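Local atomic coordinates of hemolysin-like protein containing CBS domains (Oenococcus oeni, PDB entry 3OCO), a protein that is of unknown function, a membrane protein that may bind flavin adenine dinucleotide, seen here as the part carrying its paired CBS domains. Residues A86-S89 and T90-R93; D43-L46 and L47-E51. All coordinates share one frame; numbering follows the deposited sequence.

Contact 1 (A86-S89 and T90-R93); sequences AKIS and TIMR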
loop_
_atom_site.group_PDB
_atom_site.type_symbol
_atom_site.label_atom_id
_atom_site.label_comp_id
_atom_site.label_asym_id
_atom_site.label_seq_id
_atom_site.Cartn_x
_atom_site.Cartn_y
_atom_site.Cartn_z
ATOM N N ALA A 86 -18.414 17.944 0.377
ATOM C CA ALA A 86 -18.805 17.034 -0.686
ATOM C C ALA A 86 -18.950 15.625 -0.126
ATOM O O ALA A 86 -18.309 15.277 0.863
ATOM C CB ALA A 86 -17.795 17.070 -1.819
ATOM N N LYS A 87 -19.805 14.828 -0.761
ATOM C CA LYS A 87 -20.170 13.496 -0.281
ATOM C C LYS A 87 -19.199 12.482 -0.829
ATOM O O LYS A 87 -18.668 12.662 -1.921
ATOM C CB LYS A 87 -21.577 13.105 -0.780
ATOM C CG LYS A 87 -22.729 13.987 -0.299
ATOM C CD LYS A 87 -22.924 13.822 1.199
ATOM C CE LYS A 87 -24.215 14.437 1.622
ATOM N NZ LYS A 87 -25.289 13.958 0.682
ATOM N N ILE A 88 -19.019 11.381 -0.106
ATOM C CA ILE A 88 -18.091 10.344 -0.535
ATOM C C ILE A 88 -18.349 9.947 -1.987
ATOM O O ILE A 88 -17.414 9.676 -2.736
ATOM C CB ILE A 88 -18.160 9.111 0.374
ATOM C CG1 ILE A 88 -17.918 9.513 1.823
ATOM C CG2 ILE A 88 -17.100 8.108 -0.017
ATOM C CD1 ILE A 88 -16.498 9.932 2.087
ATOM N N SER A 89 -19.620 9.918 -2.383
ATOM C CA SER A 89 -19.986 9.525 -3.741
ATOM C C SER A 89 -19.240 10.315 -4.808
ATOM O O SER A 89 -19.054 9.854 -5.931
ATOM C CB SER A 89 -21.494 9.697 -3.961
ATOM O OG SER A 89 -21.902 11.018 -3.631
ATOM N N THR A 90 -18.836 11.529 -4.482
ATOM C CA THR A 90 -18.126 12.317 -5.473
ATOM C C THR A 90 -16.694 11.802 -5.718
ATOM O O THR A 90 -16.159 12.000 -6.806
ATOM C CB THR A 90 -18.171 13.824 -5.151
ATOM O OG1 THR A 90 -17.382 14.103 -3.984
ATOM C CG2 THR A 90 -19.644 14.266 -4.927
ATOM N N ILE A 91 -16.103 11.097 -4.747
ATOM C CA ILE A 91 -14.775 10.491 -4.950
ATOM C C ILE A 91 -14.739 8.948 -5.120
ATOM O O ILE A 91 -13.780 8.397 -5.645
ATOM C CB ILE A 91 -13.773 10.889 -3.830
ATOM C CG1 ILE A 91 -14.224 10.366 -2.463
ATOM C CG2 ILE A 91 -13.552 12.405 -3.791
ATOM C CD1 ILE A 91 -13.185 10.602 -1.381
HETATM N N MSE A 92 -15.780 8.260 -4.670
HETATM C CA MSE A 92 -15.839 6.794 -4.706
HETATM C C MSE A 92 -15.391 6.164 -6.031
HETATM O O MSE A 92 -15.722 6.661 -7.107
HETATM C CB MSE A 92 -17.276 6.389 -4.404
HETATM C CG MSE A 92 -17.576 4.915 -4.349
HETATM SE SE MSE A 92 -19.519 4.711 -4.053
HETATM C CE MSE A 92 -20.102 4.903 -5.906
ATOM N N ARG A 93 -14.654 5.058 -5.963
ATOM C CA ARG A 93 -14.271 4.337 -7.179
ATOM C C ARG A 93 -14.629 2.861 -7.083
ATOM O O ARG A 93 -14.899 2.368 -5.992
ATOM C CB ARG A 93 -12.780 4.525 -7.514
ATOM C CG ARG A 93 -11.894 4.825 -6.331
ATOM C CD ARG A 93 -11.093 6.101 -6.538
ATOM N NE ARG A 93 -9.810 5.865 -7.187
ATOM C CZ ARG A 93 -9.051 6.821 -7.711
ATOM N NH1 ARG A 93 -7.899 6.518 -8.290
ATOM N NH2 ARG A 93 -9.448 8.084 -7.666
#

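Contact 2 (D43-L46 and L47-E51); sequences DALL and LYLEE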
loop_
_atom_site.group_PDB
_atom_site.type_symbol
_atom_site.label_atom_id
_atom_site.label_comp_id
_atom_site.label_asym_id
_atom_site.label_seq_id
_atom_site.Cartn_x
_atom_site.Cartn_y
_atom_site.Cartn_z
ATOM N N ASP A 43 -15.802 13.806 6.974
ATOM C CA ASP A 43 -16.019 12.637 7.825
ATOM C C ASP A 43 -14.991 11.559 7.522
ATOM O O ASP A 43 -14.378 10.992 8.426
ATOM C CB ASP A 43 -17.412 12.052 7.596
ATOM C CG ASP A 43 -18.513 12.898 8.204
ATOM O OD1 ASP A 43 -18.384 13.277 9.388
ATOM O OD2 ASP A 43 -19.512 13.167 7.495
ATOM N N ALA A 44 -14.853 11.254 6.240
ATOM C CA ALA A 44 -13.854 10.318 5.777
ATOM C C ALA A 44 -12.437 10.704 6.260
ATOM O O ALA A 44 -11.693 9.852 6.721
ATOM C CB ALA A 44 -13.906 10.214 4.259
ATOM N N LEU A 45 -12.081 11.985 6.158
ATOM C CA LEU A 45 -10.772 12.458 6.580
ATOM C C LEU A 45 -10.492 12.106 8.032
ATOM O O LEU A 45 -9.452 11.542 8.339
ATOM C CB LEU A 45 -10.629 13.968 6.407
ATOM C CG LEU A 45 -9.263 14.485 6.935
ATOM C CD1 LEU A 45 -8.128 13.814 6.174
ATOM C CD2 LEU A 45 -9.118 16.019 6.872
ATOM N N LEU A 46 -11.412 12.453 8.927
ATOM C CA LEU A 46 -11.254 12.133 10.341
ATOM C C LEU A 46 -11.180 10.638 10.602
ATOM O O LEU A 46 -10.511 10.192 11.544
ATOM C CB LEU A 46 -12.386 12.737 11.164
ATOM C CG LEU A 46 -12.467 14.258 11.127
ATOM C CD1 LEU A 46 -13.713 14.725 11.880
ATOM C CD2 LEU A 46 -11.161 14.900 11.676
ATOM N N LEU A 47 -11.883 9.855 9.789
ATOM C CA LEU A 47 -11.807 8.413 9.958
ATOM C C LEU A 47 -10.392 7.908 9.603
ATOM O O LEU A 47 -9.787 7.132 10.343
ATOM C CB LEU A 47 -12.884 7.690 9.135
ATOM C CG LEU A 47 -12.924 6.182 9.439
ATOM C CD1 LEU A 47 -13.482 5.934 10.841
ATOM C CD2 LEU A 47 -13.735 5.411 8.411
ATOM N N TYR A 48 -9.885 8.347 8.457
ATOM C CA TYR A 48 -8.557 7.953 8.002
ATOM C C TYR A 48 -7.520 8.267 9.090
ATOM O O TYR A 48 -6.727 7.409 9.470
ATOM C CB TYR A 48 -8.226 8.650 6.670
ATOM C CG TYR A 48 -6.755 8.636 6.316
ATOM C CD1 TYR A 48 -6.076 7.437 6.114
ATOM C CD2 TYR A 48 -6.042 9.820 6.177
ATOM C CE1 TYR A 48 -4.731 7.421 5.793
ATOM C CE2 TYR A 48 -4.700 9.809 5.858
ATOM C CZ TYR A 48 -4.050 8.610 5.664
ATOM O OH TYR A 48 -2.707 8.600 5.355
ATOM N N LEU A 49 -7.577 9.482 9.622
ATOM C CA LEU A 49 -6.600 9.956 10.603
ATOM C C LEU A 49 -6.622 9.127 11.867
ATOM O O LEU A 49 -5.625 9.035 12.583
ATOM C CB LEU A 49 -6.847 11.433 10.931
ATOM C CG LEU A 49 -6.392 12.361 9.809
ATOM C CD1 LEU A 49 -6.766 13.787 10.075
ATOM C CD2 LEU A 49 -4.889 12.245 9.655
ATOM N N GLU A 50 -7.767 8.517 12.130
ATOM C CA GLU A 50 -7.950 7.690 13.308
ATOM C C GLU A 50 -7.554 6.226 13.075
ATOM O O GLU A 50 -7.050 5.562 13.985
ATOM C CB GLU A 50 -9.411 7.771 13.760
ATOM C CG GLU A 50 -9.749 6.928 14.976
ATOM C CD GLU A 50 -9.058 7.403 16.252
ATOM O OE1 GLU A 50 -8.370 8.448 16.222
ATOM O OE2 GLU A 50 -9.215 6.724 17.290
ATOM N N GLU A 51 -7.770 5.721 11.861
ATOM C CA GLU A 51 -7.583 4.289 11.599
ATOM C C GLU A 51 -6.504 3.945 10.558
ATOM O O GLU A 51 -6.149 2.774 10.400
ATOM C CB GLU A 51 -8.913 3.666 11.179
ATOM C CG GLU A 51 -10.077 4.097 12.058
ATOM C CD GLU A 51 -11.231 3.119 12.015
ATOM O OE1 GLU A 51 -11.880 3.024 10.950
ATOM O OE2 GLU A 51 -11.489 2.450 13.043
#

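Contact 1 (A86-S89 and T90-R93)
The carbonyl oxygen K87 O takes two hydrogen bonds from T90. The hydroxyl T90 OG1 donates to K87 O over 2.8 Å, lying 15° out of the carbonyl plane, and the amide T90 N reaches K87 O over the same 2.8 Å from well above that plane. The hydroxyl can share the acceptor because chi1 of 69° sets OG1 between the backbone N and the carbonyl carbon of T90, where it points back at K87 O. One residue on, I88 O is likewise gripped twice. M92 N approaches it almost head-on at 2.9 Å, with a C=O...N angle of 161°, while I91 N comes from above the carbonyl plane at 2.8 Å. The i to i+3 pairs K87–T90 and I88–I91, followed by the i to i+4 pair I88–M92, describe one tight turn in the loop between helix 73-83 and strand 96-99, which packs on helix 41-51 and strands 55-60 and 66-72 of the first CBS unit. Packing across the turn is sparse. A86 CB lies 3.7 Å from T90 OG1, and I88 CG2 faces I91 CG1 at 4.4 Å. I91 CG1 also sits 3.3 Å from I88 O, close to the doubly bonded carbonyl. The buried I88 points away from the turn and packs against A44, V58 and A71, while I91 touches I41 and M92, a selenomethionine, rests on V58 and I68. Backbone bonds of A86 with I41, I88 with E39 and R93 with Y70 fasten both ends of the segment to that unit.

Contact 2 (D43-L46 and L47-E51)
L45 and L49, one helical turn apart, make the side-chain contact: L49 CD1 lies 4.1 Å from L45 CG and equally far from L45 CD1, the two leucines crossing at a slant. L49 has CG anti to its carbonyl carbon (chi1 -75°), which puts CG over L45 O at 3.5 Å, with CD1 reaching on to the L45 side chain. The same carbonyl oxygen, L45 O, accepts the amide L49 N at 3.1 Å, so the backbone bond and the leucine packing converge on one residue. Successive i to i+4 bonds hold this geometry. Y48 N to A44 O is the shortest at 2.9 Å and nearly straight, with an N-H...O angle of 169°, and L47 N reaches D43 O at 3.1 Å. The next after L49 N to L45 O, the bond from E50 N to L46 O, is weak and stretches to 3.3 Å. A44 and L45 pack on I76, and L45 also on A80, of helix 73-83, while L47 and E51 touch F56 on strand 55-60. L45, L46 and L49 meet R81 of the second subunit, and Y74 OH of that subunit forms a hydrogen bond with L49 O. At the two ends, D43 OD2 is hydrogen-bonded to T40 OG1, and E51 OE1 to S33 OG. Strands 35-36 and 55-60 are parallel neighbours in one sheet, and helix 41-51 is the crossover helix between them, completing a beta-alpha-beta unit characteristic of the CBS domain; here one of the helix's faces also contributes to the contact between subunits.

In the fold
After helices 10-19 and 22-25 and strand 27-28, the chain passes strand 35-36 and enters contact 2, which lies wholly on helix 41-51. It then runs through strands 55-60 and 66-72 and helix 73-83 before contact 1 forms a local turn in the connection to strand 96-99. The two are in series: each is local, contact 2 within one helix and contact 1 in one loop turn, and neither nests in nor crosses the other. Their centres are about 15 Å apart, yet they meet where I88 CD1 packs 3.4 Å from A44 CB. Through that touch the loop 86-93 lies against helix 41-51, and the chain goes on to strand 96-99.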